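Local coordinates for protein possible adhesin (Caldicellulosiruptor kronotskyensis, PDB 4WA0) that probably mediates attachment of the bacterium to cellulose as a tapirin, of which this chain is the beta-helical C-terminal domain, at residues 344-347 / 348-351. Numbering follows the deposited sequence.
Sequences IQQD and IESN
Ile-344 and Ile-348 meet one turn apart on the inner face of alpha-helix 342-352, which follows the last strand of the tapirin beta-helix and packs against strand 258-263. The contact runs methyl to methyl, CG2 of Ile-344 to CD1 of Ile-348 at 3.8 Å. Ile-348 is extended at chi2 (165°), which carries CD1 back toward the preceding turn. Both side chains are buried: Ile-344 rests on Gln-258 and Val-260, Ile-348 on Tyr-262 and Leu-8. Beneath them the i to i+4 ladder is regular; Glu-349 N reaches Gln-345 O at 2.8 Å in a nearly straight bond (170°), whereas Ser-350 N meets Gln-346 O at a more bent 145°.

The outward face is looser and open to solvent. Gln-346 and Ser-350 are exposed there, and the Gln-346 chain folds at chi2, leaving NE2 3.2 Å from Ser-350 OG. On one flank, between this face and the buried one, Gln-345 and Glu-349 both touch Leu-8 and are joined through one water, which donates to Gln-345 OE1 and to Glu-349 OE2; Gln-345 NE2 turns instead to the carbonyl of Pro-340.

Asp-347 and Asn-351 also flank the buried side, their carboxylate and amide planes almost perpendicular. Tyr-262 OH bonds to both Asp-347 OD2 and Asn-351 ND2, and Thr-249 OG1 also bonds to OD2, fixing the carboxylate against the beta-helix. The magnesium site of Asp-239 and Glu-275 is nearby but separate, the ion lying about 12 Å from the Asp-347 side chain. A second water closes the pair, donating to Asp-347 OD1 at 3.0 Å and accepting from Asn-351 ND2 at 2.7 Å.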
loop_
_atom_site.group_PDB
_atom_site.type_symbol
_atom_site.label_atom_id
_atom_site.label_comp_id
_atom_site.label_asym_id
_atom_site.label_seq_id
_atom_site.Cartn_x
_atom_site.Cartn_y
_atom_site.Cartn_z
ATOM N N ILE A 344 5.301 -13.269 -21.930
ATOM C CA ILE A 344 6.142 -12.504 -21.014
ATOM C C ILE A 344 6.037 -13.055 -19.583
ATOM O O ILE A 344 7.057 -13.186 -18.881
ATOM C CB ILE A 344 5.722 -11.004 -21.028
ATOM C CG1 ILE A 344 5.913 -10.415 -22.417
ATOM C CG2 ILE A 344 6.460 -10.275 -19.937
ATOM C CD1 ILE A 344 7.377 -10.476 -22.865
ATOM N N GLN A 345 4.839 -13.475 -19.168
ATOM C CA GLN A 345 4.686 -14.218 -17.901
ATOM C C GLN A 345 5.588 -15.423 -17.840
ATOM O O GLN A 345 6.318 -15.676 -16.862
ATOM C CB GLN A 345 3.249 -14.734 -17.719
ATOM C CG GLN A 345 2.096 -13.742 -17.529
ATOM C CD GLN A 345 0.674 -14.373 -17.585
ATOM O OE1 GLN A 345 0.401 -15.386 -16.958
ATOM N NE2 GLN A 345 -0.243 -13.755 -18.351
ATOM N N GLN A 346 5.605 -16.204 -18.912
ATOM C CA GLN A 346 6.404 -17.405 -18.920
ATOM C C GLN A 346 7.919 -17.050 -18.825
ATOM O O GLN A 346 8.707 -17.704 -18.130
ATOM C CB GLN A 346 6.128 -18.188 -20.189
ATOM C CG GLN A 346 6.898 -19.475 -20.305
ATOM C CD GLN A 346 6.545 -20.393 -19.134
ATOM O OE1 GLN A 346 5.400 -20.848 -19.011
ATOM N NE2 GLN A 346 7.511 -20.588 -18.200
ATOM N N ASP A 347 8.327 -16.007 -19.529
ATOM C CA ASP A 347 9.753 -15.588 -19.573
ATOM C C ASP A 347 10.209 -15.189 -18.180
ATOM O O ASP A 347 11.318 -15.523 -17.745
ATOM C CB ASP A 347 9.935 -14.388 -20.490
ATOM C CG ASP A 347 11.407 -14.038 -20.714
ATOM O OD1 ASP A 347 12.075 -14.819 -21.398
ATOM O OD2 ASP A 347 11.846 -12.966 -20.316
ATOM N N ILE A 348 9.365 -14.451 -17.510
ATOM C CA ILE A 348 9.667 -13.953 -16.160
ATOM C C ILE A 348 9.697 -15.126 -15.211
ATOM O O ILE A 348 10.664 -15.276 -14.460
ATOM C CB ILE A 348 8.603 -12.959 -15.685
ATOM C CG1 ILE A 348 8.641 -11.641 -16.493
ATOM C CG2 ILE A 348 8.785 -12.671 -14.188
ATOM C CD1 ILE A 348 7.426 -10.767 -16.335
ATOM N N GLU A 349 8.653 -15.982 -15.259
ATOM C CA GLU A 349 8.649 -17.236 -14.463
ATOM C C GLU A 349 9.887 -18.046 -14.633
ATOM O O GLU A 349 10.428 -18.565 -13.653
ATOM C CB GLU A 349 7.367 -18.085 -14.750
ATOM C CG GLU A 349 6.146 -17.439 -14.084
ATOM C CD GLU A 349 4.775 -17.715 -14.709
ATOM O OE1 GLU A 349 4.638 -18.486 -15.672
ATOM O OE2 GLU A 349 3.784 -17.091 -14.215
ATOM N N SER A 350 10.391 -18.147 -15.858
ATOM C CA SER A 350 11.534 -18.986 -16.142
ATOM C C SER A 350 12.797 -18.392 -15.561
ATOM O O SER A 350 13.636 -19.106 -14.998
ATOM C CB SER A 350 11.724 -19.194 -17.637
ATOM O OG SER A 350 10.616 -19.940 -18.142
ATOM N N ASN A 351 12.943 -17.090 -15.718
ATOM C CA ASN A 351 14.165 -16.409 -15.280
ATOM C C ASN A 351 14.247 -16.206 -13.768
ATOM O O ASN A 351 15.325 -15.968 -13.241
ATOM C CB ASN A 351 14.262 -15.041 -15.940
ATOM C CG ASN A 351 14.707 -15.127 -17.374
ATOM O OD1 ASN A 351 15.607 -15.846 -17.709
ATOM N ND2 ASN A 351 14.054 -14.371 -18.247
HETATM O O HOH W 1 1.540 -17.220 -15.294
HETATM O O HOH W 2 14.986 -14.363 -20.800
#